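Local coordinates for Lin1840 protein (PDB 4ZOC), which probably hydrolyses terminal, non-reducing beta-D-glucosyl residues with release of beta-D-glucose, as a family 3 glycoside hydrolase linked to beta-1,2-glucan metabolism, at residues S623-V628 / T677-S682; H701-G706 / F715-G720. The protein carries 2 engineered substitutions. One frame throughout, in Å; residues are numbered along the deposited sequence.

Contact 1 (S623-V628 / T677-S682); sequences SLHVEV and TFELTS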
loop_
_atom_site.group_PDB
_atom_site.type_symbol
_atom_site.label_atom_id
_atom_site.label_comp_id
_atom_site.label_asym_id
_atom_site.label_seq_id
_atom_site.Cartn_x
_atom_site.Cartn_y
_atom_site.Cartn_z
ATOM N N SER A 623 4.867 -10.555 -34.478
ATOM C CA SER A 623 3.923 -11.252 -33.645
ATOM C C SER A 623 4.407 -12.658 -33.366
ATOM O O SER A 623 5.065 -13.315 -34.174
ATOM C CB SER A 623 2.546 -11.315 -34.318
ATOM O OG SER A 623 1.909 -10.045 -34.408
ATOM N N LEU A 624 4.066 -13.142 -32.195
ATOM C CA LEU A 624 4.162 -14.523 -31.890
ATOM C C LEU A 624 2.812 -15.184 -31.973
ATOM O O LEU A 624 1.843 -14.787 -31.259
ATOM C CB LEU A 624 4.813 -14.735 -30.497
ATOM C CG LEU A 624 5.018 -16.172 -30.090
ATOM C CD1 LEU A 624 6.205 -16.772 -30.810
ATOM C CD2 LEU A 624 5.140 -16.296 -28.574
ATOM N N HIS A 625 2.733 -16.216 -32.828
ATOM C CA HIS A 625 1.537 -17.023 -32.976
ATOM C C HIS A 625 1.622 -18.305 -32.143
ATOM O O HIS A 625 2.529 -19.108 -32.295
ATOM C CB HIS A 625 1.223 -17.351 -34.439
ATOM C CG HIS A 625 0.944 -16.133 -35.245
ATOM N ND1 HIS A 625 -0.315 -15.583 -35.371
ATOM C CD2 HIS A 625 1.779 -15.327 -35.923
ATOM C CE1 HIS A 625 -0.243 -14.512 -36.128
ATOM N NE2 HIS A 625 1.026 -14.320 -36.447
ATOM N N VAL A 626 0.653 -18.473 -31.258
ATOM C CA VAL A 626 0.653 -19.558 -30.289
ATOM C C VAL A 626 -0.557 -20.416 -30.566
ATOM O O VAL A 626 -1.718 -19.929 -30.583
ATOM C CB VAL A 626 0.608 -19.025 -28.837
ATOM C CG1 VAL A 626 0.643 -20.179 -27.893
ATOM C CG2 VAL A 626 1.765 -18.066 -28.565
ATOM N N GLU A 627 -0.308 -21.686 -30.857
ATOM C CA GLU A 627 -1.370 -22.608 -31.216
ATOM C C GLU A 627 -1.485 -23.661 -30.156
ATOM O O GLU A 627 -0.493 -24.283 -29.770
ATOM C CB GLU A 627 -1.067 -23.291 -32.575
ATOM C CG GLU A 627 -2.150 -24.281 -32.990
ATOM C CD GLU A 627 -1.816 -24.953 -34.294
ATOM O OE1 GLU A 627 -2.409 -24.562 -35.294
ATOM O OE2 GLU A 627 -0.915 -25.823 -34.308
ATOM N N VAL A 628 -2.687 -23.865 -29.676
ATOM C CA VAL A 628 -2.905 -24.727 -28.535
ATOM C C VAL A 628 -4.008 -25.716 -28.855
ATOM O O VAL A 628 -5.083 -25.337 -29.245
ATOM C CB VAL A 628 -3.271 -23.960 -27.236
ATOM C CG1 VAL A 628 -3.381 -24.911 -26.055
ATOM C CG2 VAL A 628 -2.241 -22.864 -26.921
ATOM N N THR A 677 -5.916 -20.640 -31.637
ATOM C CA THR A 677 -4.675 -19.943 -31.952
ATOM C C THR A 677 -4.724 -18.578 -31.351
ATOM O O THR A 677 -5.771 -17.958 -31.280
ATOM C CB THR A 677 -4.406 -19.838 -33.472
ATOM O OG1 THR A 677 -5.531 -19.182 -34.084
ATOM C CG2 THR A 677 -4.278 -21.171 -34.046
ATOM N N PHE A 678 -3.598 -18.115 -30.857
ATOM C CA PHE A 678 -3.534 -16.745 -30.287
ATOM C C PHE A 678 -2.448 -15.968 -31.011
ATOM O O PHE A 678 -1.445 -16.528 -31.352
ATOM C CB PHE A 678 -3.191 -16.783 -28.791
ATOM C CG PHE A 678 -4.107 -17.582 -27.946
ATOM C CD1 PHE A 678 -5.306 -17.042 -27.488
ATOM C CD2 PHE A 678 -3.800 -18.879 -27.607
ATOM C CE1 PHE A 678 -6.116 -17.792 -26.679
ATOM C CE2 PHE A 678 -4.604 -19.623 -26.796
ATOM C CZ PHE A 678 -5.772 -19.081 -26.341
ATOM N N GLU A 679 -2.629 -14.684 -31.253
ATOM C CA GLU A 679 -1.554 -13.815 -31.794
ATOM C C GLU A 679 -1.096 -12.889 -30.686
ATOM O O GLU A 679 -1.883 -12.088 -30.162
ATOM C CB GLU A 679 -2.070 -12.989 -32.981
ATOM C CG GLU A 679 -0.977 -12.122 -33.609
ATOM C CD GLU A 679 -1.426 -11.269 -34.743
ATOM O OE1 GLU A 679 -0.551 -10.651 -35.338
ATOM O OE2 GLU A 679 -2.634 -11.198 -35.041
ATOM N N LEU A 680 0.170 -12.981 -30.293
ATOM C CA LEU A 680 0.697 -12.023 -29.305
ATOM C C LEU A 680 1.454 -11.055 -30.178
ATOM O O LEU A 680 2.516 -11.421 -30.728
ATOM C CB LEU A 680 1.618 -12.717 -28.296
ATOM C CG LEU A 680 1.040 -13.946 -27.536
ATOM C CD1 LEU A 680 1.918 -14.472 -26.445
ATOM C CD2 LEU A 680 -0.270 -13.641 -26.963
ATOM N N THR A 681 0.903 -9.851 -30.348
ATOM C CA THR A 681 1.528 -8.840 -31.229
ATOM C C THR A 681 2.711 -8.296 -30.511
ATOM O O THR A 681 2.893 -8.567 -29.314
ATOM C CB THR A 681 0.594 -7.689 -31.591
ATOM O OG1 THR A 681 0.359 -6.895 -30.438
ATOM C CG2 THR A 681 -0.702 -8.159 -32.209
ATOM N N SER A 682 3.503 -7.468 -31.187
ATOM C CA SER A 682 4.680 -6.894 -30.534
ATOM C C SER A 682 4.319 -5.961 -29.353
ATOM O O SER A 682 5.101 -5.797 -28.424
ATOM C CB SER A 682 5.617 -6.249 -31.536
ATOM O OG SER A 682 5.019 -5.123 -32.072
HETATM O O HOH W 1 3.254 -7.577 -34.100
#

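Contact 2 (H701-G706 / F715-G720); sequences HRVFVG and FEVEVG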
loop_
_atom_site.group_PDB
_atom_site.type_symbol
_atom_site.label_atom_id
_atom_site.label_comp_id
_atom_site.label_asym_id
_atom_site.label_seq_id
_atom_site.Cartn_x
_atom_site.Cartn_y
_atom_site.Cartn_z
ATOM N N HIS A 701 12.286 -13.632 -23.660
ATOM C CA HIS A 701 10.929 -13.640 -23.056
ATOM C C HIS A 701 10.557 -15.073 -22.805
ATOM O O HIS A 701 11.031 -15.973 -23.529
ATOM C CB HIS A 701 9.898 -13.017 -23.981
ATOM C CG HIS A 701 10.056 -11.531 -24.130
ATOM N ND1 HIS A 701 9.215 -10.627 -23.551
ATOM C CD2 HIS A 701 11.010 -10.803 -24.770
ATOM C CE1 HIS A 701 9.657 -9.405 -23.784
ATOM N NE2 HIS A 701 10.716 -9.488 -24.574
ATOM N N ARG A 702 9.750 -15.315 -21.798
ATOM C CA ARG A 702 9.114 -16.592 -21.566
ATOM C C ARG A 702 7.655 -16.517 -21.861
ATOM O O ARG A 702 7.017 -15.545 -21.582
ATOM C CB ARG A 702 9.300 -17.056 -20.122
ATOM C CG ARG A 702 10.764 -17.287 -19.782
ATOM C CD ARG A 702 10.864 -17.871 -18.405
ATOM N NE ARG A 702 12.268 -17.949 -18.091
ATOM C CZ ARG A 702 12.912 -17.262 -17.144
ATOM N NH1 ARG A 702 12.299 -16.395 -16.340
ATOM N NH2 ARG A 702 14.210 -17.436 -16.999
ATOM N N VAL A 703 7.129 -17.604 -22.369
ATOM C CA VAL A 703 5.768 -17.759 -22.828
ATOM C C VAL A 703 5.201 -18.917 -22.018
ATOM O O VAL A 703 5.787 -20.012 -21.983
ATOM C CB VAL A 703 5.686 -18.109 -24.370
ATOM C CG1 VAL A 703 4.215 -18.176 -24.795
ATOM C CG2 VAL A 703 6.350 -17.029 -25.222
ATOM N N PHE A 704 4.102 -18.661 -21.302
ATOM C CA PHE A 704 3.476 -19.625 -20.429
ATOM C C PHE A 704 2.096 -19.923 -20.945
ATOM O O PHE A 704 1.241 -19.005 -21.141
ATOM C CB PHE A 704 3.337 -19.113 -18.981
ATOM C CG PHE A 704 4.608 -18.547 -18.388
ATOM C CD1 PHE A 704 5.004 -17.233 -18.658
ATOM C CD2 PHE A 704 5.366 -19.321 -17.517
ATOM C CE1 PHE A 704 6.130 -16.717 -18.080
ATOM C CE2 PHE A 704 6.499 -18.805 -16.933
ATOM C CZ PHE A 704 6.898 -17.496 -17.220
ATOM N N VAL A 705 1.817 -21.193 -21.140
ATOM C CA VAL A 705 0.522 -21.570 -21.673
ATOM C C VAL A 705 -0.124 -22.518 -20.646
ATOM O O VAL A 705 0.445 -23.553 -20.267
ATOM C CB VAL A 705 0.633 -22.301 -23.010
ATOM C CG1 VAL A 705 -0.778 -22.637 -23.486
ATOM C CG2 VAL A 705 1.311 -21.412 -24.049
ATOM N N GLY A 706 -1.333 -22.210 -20.222
ATOM C CA GLY A 706 -1.955 -23.133 -19.284
ATOM C C GLY A 706 -3.360 -22.731 -18.895
ATOM O O GLY A 706 -4.048 -22.028 -19.627
ATOM N N PHE A 715 7.848 -21.804 -22.292
ATOM C CA PHE A 715 8.713 -21.743 -23.469
ATOM C C PHE A 715 9.518 -20.472 -23.484
ATOM O O PHE A 715 9.110 -19.488 -22.846
ATOM C CB PHE A 715 7.826 -21.887 -24.688
ATOM C CG PHE A 715 6.872 -23.038 -24.582
ATOM C CD1 PHE A 715 7.337 -24.352 -24.734
ATOM C CD2 PHE A 715 5.536 -22.837 -24.301
ATOM C CE1 PHE A 715 6.455 -25.424 -24.563
ATOM C CE2 PHE A 715 4.684 -23.890 -24.116
ATOM C CZ PHE A 715 5.119 -25.185 -24.273
ATOM N N GLU A 716 10.686 -20.483 -24.163
ATOM C CA GLU A 716 11.556 -19.309 -24.262
ATOM C C GLU A 716 11.679 -18.887 -25.707
ATOM O O GLU A 716 11.822 -19.729 -26.625
ATOM C CB GLU A 716 12.978 -19.574 -23.698
ATOM C CG GLU A 716 12.883 -19.890 -22.244
ATOM C CD GLU A 716 14.167 -19.841 -21.484
ATOM O OE1 GLU A 716 15.209 -19.941 -22.096
ATOM O OE2 GLU A 716 14.088 -19.719 -20.238
ATOM N N VAL A 717 11.699 -17.562 -25.892
ATOM C CA VAL A 717 11.800 -16.909 -27.190
ATOM C C VAL A 717 12.782 -15.780 -27.071
ATOM O O VAL A 717 12.687 -14.922 -26.191
ATOM C CB VAL A 717 10.476 -16.326 -27.683
ATOM C CG1 VAL A 717 10.693 -15.631 -29.006
ATOM C CG2 VAL A 717 9.406 -17.403 -27.779
ATOM N N GLU A 718 13.763 -15.784 -27.945
ATOM C CA GLU A 718 14.695 -14.713 -27.976
ATOM C C GLU A 718 14.264 -13.716 -29.085
ATOM O O GLU A 718 14.272 -14.051 -30.260
ATOM C CB GLU A 718 16.116 -15.260 -28.219
ATOM C CG GLU A 718 17.182 -14.196 -28.066
ATOM C CD GLU A 718 17.502 -13.816 -26.617
ATOM O OE1 GLU A 718 17.892 -12.620 -26.430
ATOM O OE2 GLU A 718 17.460 -14.683 -25.691
ATOM N N VAL A 719 13.961 -12.488 -28.677
ATOM C CA VAL A 719 13.572 -11.396 -29.535
ATOM C C VAL A 719 14.758 -10.529 -29.884
ATOM O O VAL A 719 15.509 -10.050 -29.010
ATOM C CB VAL A 719 12.424 -10.561 -28.884
ATOM C CG1 VAL A 719 11.910 -9.495 -29.848
ATOM C CG2 VAL A 719 11.245 -11.440 -28.592
ATOM N N GLY A 720 15.034 -10.377 -31.167
ATOM C CA GLY A 720 16.086 -9.411 -31.566
ATOM C C GLY A 720 16.164 -9.161 -33.042
ATOM O O GLY A 720 15.283 -9.441 -33.697
#

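Contact 1 (S623-V628 / T677-S682)
Leu-680 CD1 sits over a shallow groove on the apolar face between strands 624-628 and 677-680, where methyls of Val-626 and Leu-624 meet. Two torsions put it there: CG lies beside its own backbone N (chi1 -54°), and CD1 is anti to CA (chi2 -173°). CD1 touches both methyls from the same side, Val-626 CG2 at 4.2 Å and Leu-624 CD2 at 4.3 Å. Further along, the ring of Phe-678 takes a methyl at its rim: Val-628 CG2 comes in near the ring plane, 4.0 Å from Phe-678 CE2. Beneath these side chains the antiparallel backbones are joined by four hydrogen bonds, two each in the pairs Leu-624/Leu-680 and Val-626/Phe-678.

The reverse face, with His-625, Glu-627, Thr-677 and Glu-679, is polar and more open. Here the imidazole of His-625 lies alongside the extended chain of Glu-679, pointing the same way, with His-625 CE1 on Glu-679 CG at 3.5 Å and the ring 23° from the carboxylate plane. Nearby, the branch of Thr-677 fits against a methylene, CG2 to Glu-627 CG at 3.9 Å, while the carboxylate of Glu-627 reaches away to Ser-612.

At the end of the ladder Ser-623 OG donates to Glu-679 OE1 over 2.7 Å, meeting the oxygen on its anti side. A water gives a hydrogen to the same hydroxyl and accepts one from Ser-682 N, so it bridges the two segments just beyond the last paired residues. The chemistry is therefore split by face: hydrocarbon on the inner side of this fibronectin type III-like sheet, and on the outer side a carboxylate that takes one hydrogen bond from Ser-623. Glu-679 OE1 is not in contact with His-625 NE2, yet its charge may favour a protonated imidazole.

Contact 2 (H701-G706 / F715-G720)
Arg-702 and Glu-716 stand side by side on one face of a beta hairpin, at its non-hydrogen-bonded pair, their guanidinium and carboxylate planes 37° apart. Starting at CB, the arginine first passes over the backbone, with Arg-702 CB 3.7 Å from Phe-715 O. The next carbon, held beside its own backbone N (chi1 -63°), touches the glutamate's aliphatic part: Arg-702 CG to Glu-716 CG is 4.2 Å. From there the chain runs extended, CD skirting the carboxylate, until Arg-702 NE points at Glu-716 OE2 over 3.3 Å. This weak but nearly straight bond (168° at the hydrogen) is part of a salt bridge, and the oxygen lies in the guanidinium plane, at its edge. At the tip, NH2 stays more distant from that oxygen, whereas NH1 is hydrogen-bonded to Gln-647 on strand 638-648.

Four backbone hydrogen bonds, two each in His-701/Val-717 and Val-703/Phe-715, join the strands. On the other face Val-703 CG2 rests on Val-717 CG2 at 4.0 Å, and His-701 CD2 on Val-719 CG2 at 3.9 Å. Phe-715 receives Val-705 CG2 at its ring edge, 4.2 Å from CE2.

Strand 699-706 is paired on one side with 712-720 and on the other with 638-648. The valines of 701-706 face strand 624-632, His-701 meets Phe-685 edge-to-face, and Glu-718 forms a salt bridge to Arg-284 of the second subunit.

Contacts 1 and 2 belong to two sheets of the fibronectin type III-like domain that pack face to face, their centres about 11 Å apart. The hydrophobic seam between them is close: Leu-624 CD2 reaches Val-703 CG2 at 3.6 Å, and Val-628 CG2 reaches Val-705 CG1 at 3.7 Å. Contact 2 lies nearer the magnesium site, since the side chain of His-701 is about 4 Å from the metal, which Asp-648 and Thr-650 bind. In contact 1 the side chain of Ser-682 is about 13 Å from the bound magnesium ion. A glucose pocket lined by Trp-271, Trp-409 and Glu-473 includes no residue of either contact.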